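Local coordinates for SH2 domain-containing protein 3C (Homo sapiens, PDB 3T6G) that acts as an adapter in cell adhesion and migration signalling, its C-terminal Cdc25-homology domain being closed and unable to carry out canonical guanine-nucleotide exchange, at residues R31-G36 with E301-V306; L285-Q290 with A297-K302; L115-T118 with E123-A126; A154-Q159 with K184-L189. The protein carries 2 engineered substitutions. All blocks are in the same frame, centred on the assembly; numbering follows the deposited sequence.

Contact 1: R31-G36 with E301-V306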
loop_
_atom_site.group_PDB
_atom_site.type_symbol
_atom_site.label_atom_id
_atom_site.label_comp_id
_atom_site.label_asym_id
_atom_site.label_seq_id
_atom_site.Cartn_x
_atom_site.Cartn_y
_atom_site.Cartn_z
ATOM N N ARG A 31 2.111 -21.865 -20.492
ATOM C CA ARG A 31 0.851 -21.276 -20.936
ATOM C C ARG A 31 0.132 -20.671 -19.739
ATOM O O ARG A 31 0.397 -21.058 -18.598
ATOM C CB ARG A 31 -0.036 -22.335 -21.606
ATOM C CG ARG A 31 0.249 -22.541 -23.086
ATOM C CD ARG A 31 0.656 -21.219 -23.743
ATOM N NE ARG A 31 -0.146 -20.884 -24.921
ATOM C CZ ARG A 31 -0.024 -19.751 -25.615
ATOM N NH1 ARG A 31 0.870 -18.833 -25.256
ATOM N NH2 ARG A 31 -0.799 -19.534 -26.671
ATOM N N PRO A 32 -0.778 -19.711 -19.981
ATOM C CA PRO A 32 -1.458 -19.160 -18.802
ATOM C C PRO A 32 -2.538 -20.114 -18.308
ATOM O O PRO A 32 -3.204 -20.745 -19.123
ATOM C CB PRO A 32 -2.048 -17.821 -19.299
ATOM C CG PRO A 32 -2.137 -17.947 -20.791
ATOM C CD PRO A 32 -1.221 -19.090 -21.244
ATOM N N LEU A 33 -2.676 -20.238 -16.993
ATOM C CA LEU A 33 -3.741 -21.045 -16.399
ATOM C C LEU A 33 -3.702 -22.529 -16.813
ATOM O O LEU A 33 -4.739 -23.163 -16.993
ATOM C CB LEU A 33 -5.121 -20.422 -16.691
ATOM C CG LEU A 33 -5.336 -18.962 -16.253
ATOM C CD1 LEU A 33 -6.722 -18.466 -16.626
ATOM C CD2 LEU A 33 -5.104 -18.758 -14.755
ATOM N N GLU A 34 -2.500 -23.078 -16.953
ATOM C CA GLU A 34 -2.353 -24.501 -17.229
ATOM C C GLU A 34 -3.069 -25.325 -16.150
ATOM O O GLU A 34 -2.867 -25.110 -14.950
ATOM C CB GLU A 34 -0.870 -24.879 -17.327
ATOM C CG GLU A 34 -0.595 -26.279 -17.931
ATOM C CD GLU A 34 -0.823 -27.437 -16.948
ATOM O OE1 GLU A 34 -0.493 -27.277 -15.753
ATOM O OE2 GLU A 34 -1.332 -28.507 -17.369
ATOM N N VAL A 35 -3.902 -26.272 -16.577
ATOM C CA VAL A 35 -4.770 -26.986 -15.640
ATOM C C VAL A 35 -4.015 -27.778 -14.583
ATOM O O VAL A 35 -4.366 -27.728 -13.398
ATOM C CB VAL A 35 -5.781 -27.901 -16.357
ATOM C CG1 VAL A 35 -6.577 -27.094 -17.380
ATOM C CG2 VAL A 35 -5.075 -29.074 -17.013
ATOM N N GLY A 36 -2.987 -28.508 -15.005
ATOM C CA GLY A 36 -2.188 -29.279 -14.069
ATOM C C GLY A 36 -1.689 -28.378 -12.956
ATOM O O GLY A 36 -1.745 -28.727 -11.774
ATOM N N GLU A 301 -7.102 -5.857 -16.929
ATOM C CA GLU A 301 -8.299 -5.743 -17.754
ATOM C C GLU A 301 -8.722 -7.124 -18.228
ATOM O O GLU A 301 -9.877 -7.507 -18.096
ATOM C CB GLU A 301 -8.038 -4.875 -18.990
ATOM C CG GLU A 301 -7.659 -3.429 -18.714
ATOM C CD GLU A 301 -7.084 -2.720 -19.946
ATOM O OE1 GLU A 301 -6.269 -3.337 -20.674
ATOM O OE2 GLU A 301 -7.450 -1.547 -20.186
ATOM N N LYS A 302 -7.782 -7.876 -18.790
ATOM C CA LYS A 302 -8.126 -9.149 -19.412
ATOM C C LYS A 302 -8.582 -10.179 -18.388
ATOM O O LYS A 302 -9.412 -11.036 -18.684
ATOM C CB LYS A 302 -6.965 -9.689 -20.254
ATOM C CG LYS A 302 -6.376 -8.673 -21.246
ATOM C CD LYS A 302 -7.422 -8.137 -22.241
ATOM C CE LYS A 302 -6.831 -7.141 -23.261
ATOM N NZ LYS A 302 -6.492 -5.802 -22.681
ATOM N N PHE A 303 -8.055 -10.100 -17.176
ATOM C CA PHE A 303 -8.434 -11.088 -16.182
ATOM C C PHE A 303 -9.784 -10.785 -15.567
ATOM O O PHE A 303 -10.482 -11.689 -15.106
ATOM C CB PHE A 303 -7.371 -11.247 -15.095
ATOM C CG PHE A 303 -6.998 -12.678 -14.850
ATOM C CD1 PHE A 303 -5.962 -13.270 -15.569
ATOM C CD2 PHE A 303 -7.699 -13.444 -13.931
ATOM C CE1 PHE A 303 -5.621 -14.600 -15.364
ATOM C CE2 PHE A 303 -7.371 -14.775 -13.727
ATOM C CZ PHE A 303 -6.333 -15.355 -14.445
ATOM N N ASP A 304 -10.155 -9.513 -15.556
ATOM C CA ASP A 304 -11.412 -9.135 -14.940
ATOM C C ASP A 304 -12.507 -9.801 -15.732
ATOM O O ASP A 304 -13.521 -10.219 -15.180
ATOM C CB ASP A 304 -11.598 -7.630 -14.951
ATOM C CG ASP A 304 -12.900 -7.210 -14.327
ATOM O OD1 ASP A 304 -12.967 -7.178 -13.078
ATOM O OD2 ASP A 304 -13.855 -6.919 -15.084
ATOM N N LYS A 305 -12.284 -9.926 -17.033
ATOM C CA LYS A 305 -13.242 -10.604 -17.891
ATOM C C LYS A 305 -13.194 -12.132 -17.677
ATOM O O LYS A 305 -14.236 -12.811 -17.704
ATOM C CB LYS A 305 -13.014 -10.220 -19.364
ATOM C CG LYS A 305 -12.346 -11.299 -20.221
ATOM C CD LYS A 305 -13.306 -12.464 -20.522
ATOM C CE LYS A 305 -12.664 -13.546 -21.392
ATOM N NZ LYS A 305 -13.629 -14.634 -21.711
ATOM N N VAL A 306 -11.992 -12.665 -17.452
ATOM C CA VAL A 306 -11.820 -14.106 -17.303
ATOM C C VAL A 306 -12.526 -14.606 -16.064
ATOM O O VAL A 306 -13.166 -15.651 -16.081
ATOM C CB VAL A 306 -10.361 -14.498 -17.216
ATOM C CG1 VAL A 306 -10.233 -15.915 -16.702
ATOM C CG2 VAL A 306 -9.731 -14.375 -18.582
#

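Contact 2: L285-Q290 with A297-K302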
loop_
_atom_site.group_PDB
_atom_site.type_symbol
_atom_site.label_atom_id
_atom_site.label_comp_id
_atom_site.label_asym_id
_atom_site.label_seq_id
_atom_site.Cartn_x
_atom_site.Cartn_y
_atom_site.Cartn_z
ATOM N N LEU A 285 1.989 -17.873 -13.609
ATOM C CA LEU A 285 0.821 -18.747 -13.526
ATOM C C LEU A 285 -0.357 -18.133 -14.253
ATOM O O LEU A 285 -0.931 -18.728 -15.145
ATOM C CB LEU A 285 0.428 -18.957 -12.069
ATOM C CG LEU A 285 -0.911 -19.640 -11.831
ATOM C CD1 LEU A 285 -0.860 -21.044 -12.371
ATOM C CD2 LEU A 285 -1.215 -19.642 -10.343
ATOM N N LEU A 286 -0.715 -16.926 -13.849
ATOM C CA LEU A 286 -1.908 -16.266 -14.351
ATOM C C LEU A 286 -1.793 -15.880 -15.827
ATOM O O LEU A 286 -2.675 -16.159 -16.635
ATOM C CB LEU A 286 -2.192 -15.046 -13.478
ATOM C CG LEU A 286 -2.564 -15.475 -12.052
ATOM C CD1 LEU A 286 -2.588 -14.316 -11.085
ATOM C CD2 LEU A 286 -3.906 -16.197 -12.053
ATOM N N TRP A 287 -0.692 -15.255 -16.197
ATOM C CA TRP A 287 -0.624 -14.698 -17.539
ATOM C C TRP A 287 0.263 -15.471 -18.507
ATOM O O TRP A 287 0.278 -15.175 -19.703
ATOM C CB TRP A 287 -0.268 -13.209 -17.474
ATOM C CG TRP A 287 -1.342 -12.410 -16.751
ATOM C CD1 TRP A 287 -2.535 -11.978 -17.271
ATOM C CD2 TRP A 287 -1.328 -11.980 -15.378
ATOM N NE1 TRP A 287 -3.255 -11.306 -16.308
ATOM C CE2 TRP A 287 -2.534 -11.292 -15.138
ATOM C CE3 TRP A 287 -0.406 -12.103 -14.332
ATOM C CZ2 TRP A 287 -2.845 -10.733 -13.903
ATOM C CZ3 TRP A 287 -0.720 -11.547 -13.097
ATOM C CH2 TRP A 287 -1.924 -10.864 -12.897
ATOM N N GLY A 288 0.963 -16.485 -17.999
ATOM C CA GLY A 288 1.881 -17.269 -18.817
ATOM C C GLY A 288 3.128 -16.459 -19.156
ATOM O O GLY A 288 3.132 -15.236 -19.016
ATOM N N SER A 289 4.200 -17.122 -19.583
ATOM C CA SER A 289 5.358 -16.388 -20.088
ATOM C C SER A 289 4.864 -15.595 -21.286
ATOM O O SER A 289 3.874 -15.964 -21.920
ATOM C CB SER A 289 6.509 -17.322 -20.477
ATOM O OG SER A 289 6.147 -18.196 -21.533
ATOM N N GLN A 290 5.536 -14.500 -21.593
ATOM C CA GLN A 290 5.015 -13.582 -22.597
ATOM C C GLN A 290 3.942 -12.723 -21.933
ATOM O O GLN A 290 4.188 -11.558 -21.597
ATOM C CB GLN A 290 4.426 -14.342 -23.796
ATOM C CG GLN A 290 5.347 -15.410 -24.421
ATOM C CD GLN A 290 6.581 -14.831 -25.124
ATOM O OE1 GLN A 290 6.652 -13.633 -25.414
ATOM N NE2 GLN A 290 7.557 -15.691 -25.398
ATOM N N ALA A 297 -2.149 -2.807 -16.570
ATOM C CA ALA A 297 -3.508 -2.421 -16.956
ATOM C C ALA A 297 -4.132 -3.488 -17.841
ATOM O O ALA A 297 -5.250 -3.921 -17.604
ATOM C CB ALA A 297 -3.531 -1.064 -17.670
ATOM N N ARG A 298 -3.395 -3.901 -18.862
ATOM C CA ARG A 298 -3.860 -4.912 -19.805
ATOM C C ARG A 298 -4.008 -6.276 -19.126
ATOM O O ARG A 298 -5.020 -6.952 -19.302
ATOM C CB ARG A 298 -2.886 -4.998 -20.984
ATOM C CG ARG A 298 -3.462 -5.556 -22.276
ATOM C CD ARG A 298 -2.729 -4.953 -23.474
ATOM N NE ARG A 298 -2.915 -5.714 -24.710
ATOM C CZ ARG A 298 -2.364 -5.383 -25.875
ATOM N NH1 ARG A 298 -1.599 -4.300 -25.965
ATOM N NH2 ARG A 298 -2.580 -6.129 -26.951
ATOM N N ARG A 299 -3.007 -6.684 -18.350
ATOM C CA ARG A 299 -3.089 -7.960 -17.647
ATOM C C ARG A 299 -4.340 -7.981 -16.771
ATOM O O ARG A 299 -5.054 -8.986 -16.713
ATOM C CB ARG A 299 -1.820 -8.235 -16.817
ATOM C CG ARG A 299 -0.607 -8.670 -17.654
ATOM C CD ARG A 299 0.621 -9.037 -16.824
ATOM N NE ARG A 299 1.190 -7.916 -16.070
ATOM C CZ ARG A 299 0.973 -7.713 -14.772
ATOM N NH1 ARG A 299 1.520 -6.684 -14.147
ATOM N NH2 ARG A 299 0.201 -8.546 -14.087
ATOM N N TYR A 300 -4.610 -6.857 -16.111
ATOM C CA TYR A 300 -5.712 -6.778 -15.162
ATOM C C TYR A 300 -7.053 -6.661 -15.871
ATOM O O TYR A 300 -8.024 -7.298 -15.463
ATOM C CB TYR A 300 -5.513 -5.632 -14.164
ATOM C CG TYR A 300 -4.483 -5.914 -13.082
ATOM C CD1 TYR A 300 -3.748 -7.101 -13.069
ATOM C CD2 TYR A 300 -4.255 -5.001 -12.065
ATOM C CE1 TYR A 300 -2.809 -7.359 -12.061
ATOM C CE2 TYR A 300 -3.324 -5.245 -11.058
ATOM C CZ TYR A 300 -2.604 -6.425 -11.054
ATOM O OH TYR A 300 -1.675 -6.653 -10.050
ATOM N N GLU A 301 -7.102 -5.857 -16.929
ATOM C CA GLU A 301 -8.299 -5.743 -17.754
ATOM C C GLU A 301 -8.722 -7.124 -18.228
ATOM O O GLU A 301 -9.877 -7.507 -18.096
ATOM C CB GLU A 301 -8.038 -4.875 -18.990
ATOM C CG GLU A 301 -7.659 -3.429 -18.714
ATOM C CD GLU A 301 -7.084 -2.720 -19.946
ATOM O OE1 GLU A 301 -6.269 -3.337 -20.674
ATOM O OE2 GLU A 301 -7.450 -1.547 -20.186
ATOM N N LYS A 302 -7.782 -7.876 -18.790
ATOM C CA LYS A 302 -8.126 -9.149 -19.412
ATOM C C LYS A 302 -8.582 -10.179 -18.388
ATOM O O LYS A 302 -9.412 -11.036 -18.684
ATOM C CB LYS A 302 -6.965 -9.689 -20.254
ATOM C CG LYS A 302 -6.376 -8.673 -21.246
ATOM C CD LYS A 302 -7.422 -8.137 -22.241
ATOM C CE LYS A 302 -6.831 -7.141 -23.261
ATOM N NZ LYS A 302 -6.492 -5.802 -22.681
#

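Contact 3: L115-T118 with E123-A126. Engineered in segment 115-118: Ser117 (natural residue Cys).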
loop_
_atom_site.group_PDB
_atom_site.type_symbol
_atom_site.label_atom_id
_atom_site.label_comp_id
_atom_site.label_asym_id
_atom_site.label_seq_id
_atom_site.Cartn_x
_atom_site.Cartn_y
_atom_site.Cartn_z
ATOM N N LEU A 115 -12.926 -19.893 -7.877
ATOM C CA LEU A 115 -13.736 -20.177 -9.054
ATOM C C LEU A 115 -13.252 -21.442 -9.742
ATOM O O LEU A 115 -13.896 -21.935 -10.666
ATOM C CB LEU A 115 -13.712 -19.002 -10.011
ATOM C CG LEU A 115 -14.165 -17.701 -9.337
ATOM C CD1 LEU A 115 -13.621 -16.434 -10.055
ATOM C CD2 LEU A 115 -15.681 -17.676 -9.234
ATOM N N GLY A 116 -12.111 -21.960 -9.293
ATOM C CA GLY A 116 -11.597 -23.211 -9.815
ATOM C C GLY A 116 -12.179 -24.396 -9.065
ATOM O O GLY A 116 -12.037 -25.554 -9.478
ATOM N N SER A 117 -12.837 -24.099 -7.949
ATOM C CA SER A 117 -13.491 -25.120 -7.143
ATOM C C SER A 117 -14.869 -25.468 -7.738
ATOM O O SER A 117 -15.916 -25.015 -7.258
ATOM C CB SER A 117 -13.625 -24.644 -5.697
ATOM O OG SER A 117 -14.473 -25.510 -4.957
ATOM N N THR A 118 -14.846 -26.275 -8.796
ATOM C CA THR A 118 -16.028 -26.531 -9.600
ATOM C C THR A 118 -16.846 -27.734 -9.131
ATOM O O THR A 118 -17.790 -28.123 -9.791
ATOM C CB THR A 118 -15.655 -26.753 -11.080
ATOM O OG1 THR A 118 -14.647 -27.771 -11.168
ATOM C CG2 THR A 118 -15.140 -25.460 -11.707
ATOM N N GLU A 123 -18.706 -27.564 -1.858
ATOM C CA GLU A 123 -17.243 -27.545 -1.714
ATOM C C GLU A 123 -16.695 -26.130 -1.737
ATOM O O GLU A 123 -15.856 -25.762 -0.902
ATOM C CB GLU A 123 -16.561 -28.311 -2.845
ATOM C CG GLU A 123 -16.652 -29.811 -2.748
ATOM C CD GLU A 123 -16.069 -30.479 -3.972
ATOM O OE1 GLU A 123 -14.949 -30.072 -4.394
ATOM O OE2 GLU A 123 -16.748 -31.389 -4.518
ATOM N N ARG A 124 -17.146 -25.358 -2.729
ATOM C CA ARG A 124 -16.786 -23.955 -2.840
ATOM C C ARG A 124 -17.041 -23.176 -1.550
ATOM O O ARG A 124 -16.181 -22.408 -1.118
ATOM C CB ARG A 124 -17.547 -23.314 -3.974
ATOM C CG ARG A 124 -16.787 -23.260 -5.258
ATOM C CD ARG A 124 -17.175 -21.996 -5.981
ATOM N NE ARG A 124 -18.617 -21.913 -6.096
ATOM C CZ ARG A 124 -19.337 -22.744 -6.841
ATOM N NH1 ARG A 124 -18.728 -23.703 -7.527
ATOM N NH2 ARG A 124 -20.659 -22.608 -6.911
ATOM N N ALA A 125 -18.207 -23.369 -0.934
ATOM C CA ALA A 125 -18.507 -22.695 0.324
ATOM C C ALA A 125 -17.437 -22.982 1.360
ATOM O O ALA A 125 -16.967 -22.077 2.040
ATOM C CB ALA A 125 -19.903 -23.100 0.866
ATOM N N ALA A 126 -17.057 -24.248 1.478
ATOM C CA ALA A 126 -16.021 -24.666 2.428
ATOM C C ALA A 126 -14.661 -24.019 2.131
ATOM O O ALA A 126 -13.941 -23.604 3.035
ATOM C CB ALA A 126 -15.901 -26.176 2.428
#

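Contact 4: A154-Q159 with K184-L189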
loop_
_atom_site.group_PDB
_atom_site.type_symbol
_atom_site.label_atom_id
_atom_site.label_comp_id
_atom_site.label_asym_id
_atom_site.label_seq_id
_atom_site.Cartn_x
_atom_site.Cartn_y
_atom_site.Cartn_z
ATOM N N ALA A 154 -10.043 -10.283 -2.378
ATOM C CA ALA A 154 -10.530 -11.447 -3.137
ATOM C C ALA A 154 -12.023 -11.761 -2.858
ATOM O O ALA A 154 -12.811 -12.005 -3.779
ATOM C CB ALA A 154 -9.700 -12.645 -2.812
ATOM N N LEU A 155 -12.380 -11.738 -1.577
ATOM C CA LEU A 155 -13.683 -12.143 -1.099
ATOM C C LEU A 155 -14.742 -11.154 -1.522
ATOM O O LEU A 155 -15.923 -11.411 -1.369
ATOM C CB LEU A 155 -13.661 -12.259 0.429
ATOM C CG LEU A 155 -12.774 -13.404 0.936
ATOM C CD1 LEU A 155 -12.686 -13.370 2.441
ATOM C CD2 LEU A 155 -13.304 -14.765 0.460
ATOM N N ASP A 156 -14.298 -10.028 -2.069
ATOM C CA ASP A 156 -15.178 -8.906 -2.352
ATOM C C ASP A 156 -15.169 -8.552 -3.838
ATOM O O ASP A 156 -15.864 -7.636 -4.265
ATOM C CB ASP A 156 -14.795 -7.694 -1.496
ATOM C CG ASP A 156 -15.843 -6.560 -1.551
ATOM O OD1 ASP A 156 -16.832 -6.595 -0.775
ATOM O OD2 ASP A 156 -15.669 -5.619 -2.360
ATOM N N MET A 157 -14.394 -9.266 -4.646
ATOM C CA MET A 157 -14.490 -9.015 -6.078
ATOM C C MET A 157 -15.923 -9.293 -6.489
ATOM O O MET A 157 -16.559 -10.195 -5.946
ATOM C CB MET A 157 -13.551 -9.903 -6.868
ATOM C CG MET A 157 -12.112 -9.624 -6.612
ATOM S SD MET A 157 -11.152 -10.621 -7.744
ATOM C CE MET A 157 -9.509 -10.047 -7.329
ATOM N N ALA A 158 -16.448 -8.519 -7.429
ATOM C CA ALA A 158 -17.826 -8.744 -7.846
ATOM C C ALA A 158 -17.985 -10.203 -8.244
ATOM O O ALA A 158 -19.009 -10.829 -7.966
ATOM C CB ALA A 158 -18.218 -7.818 -9.004
ATOM N N GLN A 159 -16.953 -10.754 -8.872
ATOM C CA GLN A 159 -17.047 -12.092 -9.437
ATOM C C GLN A 159 -17.189 -13.179 -8.364
ATOM O O GLN A 159 -17.656 -14.290 -8.649
ATOM C CB GLN A 159 -15.845 -12.378 -10.338
ATOM C CG GLN A 159 -15.838 -11.603 -11.633
ATOM C CD GLN A 159 -15.064 -10.294 -11.531
ATOM O OE1 GLN A 159 -14.999 -9.664 -10.470
ATOM N NE2 GLN A 159 -14.472 -9.881 -12.646
ATOM N N LYS A 184 -17.309 -8.728 11.542
ATOM C CA LYS A 184 -16.035 -8.429 12.197
ATOM C C LYS A 184 -14.994 -7.920 11.220
ATOM O O LYS A 184 -14.499 -6.806 11.357
ATOM C CB LYS A 184 -15.498 -9.658 12.930
ATOM C CG LYS A 184 -16.422 -10.176 14.034
ATOM C CD LYS A 184 -16.536 -9.199 15.194
ATOM C CE LYS A 184 -17.599 -9.645 16.183
ATOM N NZ LYS A 184 -18.034 -8.522 17.071
ATOM N N LEU A 185 -14.682 -8.744 10.228
ATOM C CA LEU A 185 -13.593 -8.465 9.319
ATOM C C LEU A 185 -13.871 -7.309 8.396
ATOM O O LEU A 185 -13.027 -6.418 8.237
ATOM C CB LEU A 185 -13.277 -9.701 8.481
ATOM C CG LEU A 185 -12.893 -10.897 9.330
ATOM C CD1 LEU A 185 -12.485 -12.078 8.449
ATOM C CD2 LEU A 185 -11.782 -10.474 10.282
ATOM N N LYS A 186 -15.032 -7.353 7.753
ATOM C CA LYS A 186 -15.390 -6.367 6.735
ATOM C C LYS A 186 -15.361 -4.929 7.255
ATOM O O LYS A 186 -14.786 -4.033 6.612
ATOM C CB LYS A 186 -16.758 -6.679 6.137
ATOM C CG LYS A 186 -16.754 -6.658 4.628
ATOM C CD LYS A 186 -18.036 -7.198 4.068
ATOM C CE LYS A 186 -18.040 -7.109 2.560
ATOM N NZ LYS A 186 -19.240 -7.803 2.011
ATOM N N PRO A 187 -15.979 -4.709 8.422
ATOM C CA PRO A 187 -16.079 -3.385 9.048
ATOM C C PRO A 187 -14.773 -2.949 9.708
ATOM O O PRO A 187 -14.562 -1.759 9.943
ATOM C CB PRO A 187 -17.186 -3.565 10.102
ATOM C CG PRO A 187 -17.898 -4.865 9.718
ATOM C CD PRO A 187 -16.829 -5.711 9.084
ATOM N N PHE A 188 -13.907 -3.904 10.016
ATOM C CA PHE A 188 -12.575 -3.583 10.517
ATOM C C PHE A 188 -11.802 -2.927 9.391
ATOM O O PHE A 188 -11.216 -1.861 9.542
ATOM C CB PHE A 188 -11.865 -4.859 10.940
ATOM C CG PHE A 188 -10.472 -4.643 11.472
ATOM C CD1 PHE A 188 -10.272 -4.109 12.733
ATOM C CD2 PHE A 188 -9.365 -5.014 10.725
ATOM C CE1 PHE A 188 -8.990 -3.931 13.229
ATOM C CE2 PHE A 188 -8.076 -4.848 11.220
ATOM C CZ PHE A 188 -7.891 -4.306 12.469
ATOM N N LEU A 189 -11.829 -3.585 8.248
ATOM C CA LEU A 189 -11.158 -3.096 7.067
ATOM C C LEU A 189 -11.716 -1.738 6.644
ATOM O O LEU A 189 -10.998 -0.894 6.108
ATOM C CB LEU A 189 -11.340 -4.107 5.951
ATOM C CG LEU A 189 -10.637 -3.795 4.646
ATOM C CD1 LEU A 189 -9.138 -3.652 4.845
ATOM C CD2 LEU A 189 -10.975 -4.851 3.622
#

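Contact 1: R31-G36 with E301-V306
Phe303 and Val306, one turn apart on helix 296-314 of the all-helical Cdc25-homology domain, meet a single side chain across the contact, Leu33. It protrudes from a type II beta turn, Arg31 to Glu34, that leads into helix 35-46. At the entrance to that helix Glu34 occupies the N-cap position, and its OE2 receives a weak capping bond from Gly36 N. Along 301-306, Glu301 and Lys302 come first; they lie exposed and pair with each other by a salt bridge. Phe303 is the buried residue of the contact. Its CB bond runs across the contact, and the rotation at chi1 (-130°) brings CZ up to Leu33. Leu33 comes from the opposite direction and meets the ring at its edge, with CD2 3.6 Å from CZ and near the ring plane; CD1 is almost as close, 3.8 Å from the same Phe303 CZ. The large apolar ring suits this place because Ile108 and Val112 of helix 93-115 and Leu286 of helix 279-287 also pack on it. Asp304 and Lys305, next in sequence, belong to other sides of the helix. Val306, a full turn beyond Lys302, supplies a compact branched side chain: its CG1 lies above one face of the Phe303 ring, toward the rim, and is a looser, additional neighbour of Leu33 CD1 at 4.3 Å.

Contact 2: L285-Q290 with A297-K302
Trp287 and Arg299 make the tight half of this contact, in which the indole of a helix's last turn lies against the next helix along the chain. The aliphatic part of Arg299 covers the pyrrole ring in a CH-pi contact, CB standing 3.6 Å from the centroid of the Trp287 five-membered ring. A bend in the arginine chain at chi3 (-65°) then carries its guanidinium over the six-membered ring, where CZ lies 4.6 Å from the centroid in a cation-pi contact. The two planes are steeply turned, 79° apart, with NH2 of Arg299 nearest the indole at 3.3 Å from Trp287 CZ3. The cation is also held from outside, by a salt bridge from NH1 to Glu101 and a hydrogen bond from NE to Ser294 O. The indole N-H in turn reaches back to the helix: Trp287 NE1 donates to Arg299 O at 3.0 Å, a bent bond (140°) that arrives above the carbonyl plane. Tryptophan suits this place because it offers both a broad apolar face and a buried donor.

Unlike this buried pair, Tyr300 is partly exposed and packs more slightly: its ring edge touches the indole obliquely, CE1 at 3.7 Å from Trp287 CH2, while its hydroxyl bonds to Thr105. Glu301 and Lys302, which follow it on the helix, are exposed. Leu286 CB lies over the rim of the opposite face of the indole, Phe303 of helix 296-314 also meets it, and helix 93-115 lies beside it through Thr105, so helices 279-287 and 296-314 are joined to a third helix here.

Contact 3: L115-T118 with E123-A126
A short helix-loop-helix connection, between helix 93-115 and helix 121-140, brings Ser117 against Arg124 and Glu123. Ser117 is the centre of an inverse gamma turn, which bends the chain sharply just after helix 93-115; the loop as a whole turns it into helix 121-140 and sets the CA of Ser117 5.5 Å from that of Arg124. The serine is an engineered residue in place of the natural cysteine, and its side chain points to the second helix. With OG anti to the backbone N (chi1 169°), the hydroxyl oxygen comes up to the start of the Arg124 side chain, Ser117 OG to Arg124 CG 3.2 Å. The same oxygen lies 4.1 Å from Glu123 CB, so the contact here is one of packing rather than of polar bonds. Ser117 OG and Arg124 N approach each other, but at an angle too poor for a hydrogen bond.

Arg124 has a long, doubly bent chain, which curls back so that its guanidinium turns an edge to the loop. NH1 donates to the carbonyl oxygen of Ser117 at 3.1 Å, though that oxygen is crowded in the model and the exact geometry is doubtful. Arginine suits the place because its head can serve several partners at once: NE bonds to Thr166 OG1, and NH2 forms a salt bridge with Glu315, just past helix 296-314. Leu314 of that helix touches Leu115, Thr118 and Arg124. Thr118 and Glu123 remain exposed. The arrangement is that of a short helix-to-helix connection within the helical Ras-GEF domain, the first turns of helix 121-140 packing on the loop that follows helix 93-115.

Contact 4: A154-Q159 with K184-L189
Asp156 and Lys186 have the nearest CA atoms, 9.4 Å apart, so the backbones stay well separated and only the two side chains meet. Asp156 follows the last turn of helix 145-155, before Met157 takes the N-cap position of helix 158-161. A chi1 of -169° swings its carboxylate away from the backbone nitrogen and out toward helix 175-193. Lys186 answers with an extended chain that crosses the aspartate at about a right angle and brings CE within 3.6 Å of Asp156 OD1. The ammonium nitrogen NZ lies a little further, 3.9 Å from Asp156 OD1, so the pair is a long salt bridge, and NZ also has a weak ion pair with Glu182 on its own helix. This is surface pairing between two helices of the Ras-GEF fold whose apolar sides are joined elsewhere: Leu185 packs on Met152, and Leu189 on Met152 and Ala149. A lysine suits such a place because its flexible, partly exposed chain can reach a charge several ångströms away. Pro187, next in sequence, cannot donate a backbone N-H, and helix 175-193 kinks there; the bond from Leu189 N to Leu185 O, 3.1 Å, bridges the proline and keeps the helix continuous.

Contacts 1 and 2 form one region, their centres 7 Å apart: they share helix 296-314, and the backbone of Leu33 bonds to that of Leu285. Contacts 3 and 4 come earlier in the chain than contact 2, one after the other, inside the loop closed by contact 1; their centres lie 18 Å apart, and Leu115 packs on Gln159. Contact 1, though 23 Å from contact 4, also touches it where Asp304 bonds to Gln159. Only contacts 1 and 2 use helix 296-314 itself; contact 3 meets it through Leu314, and contact 4 through Gln159. This C-terminal helix thus joins early and late parts of the Cdc25-homology domain.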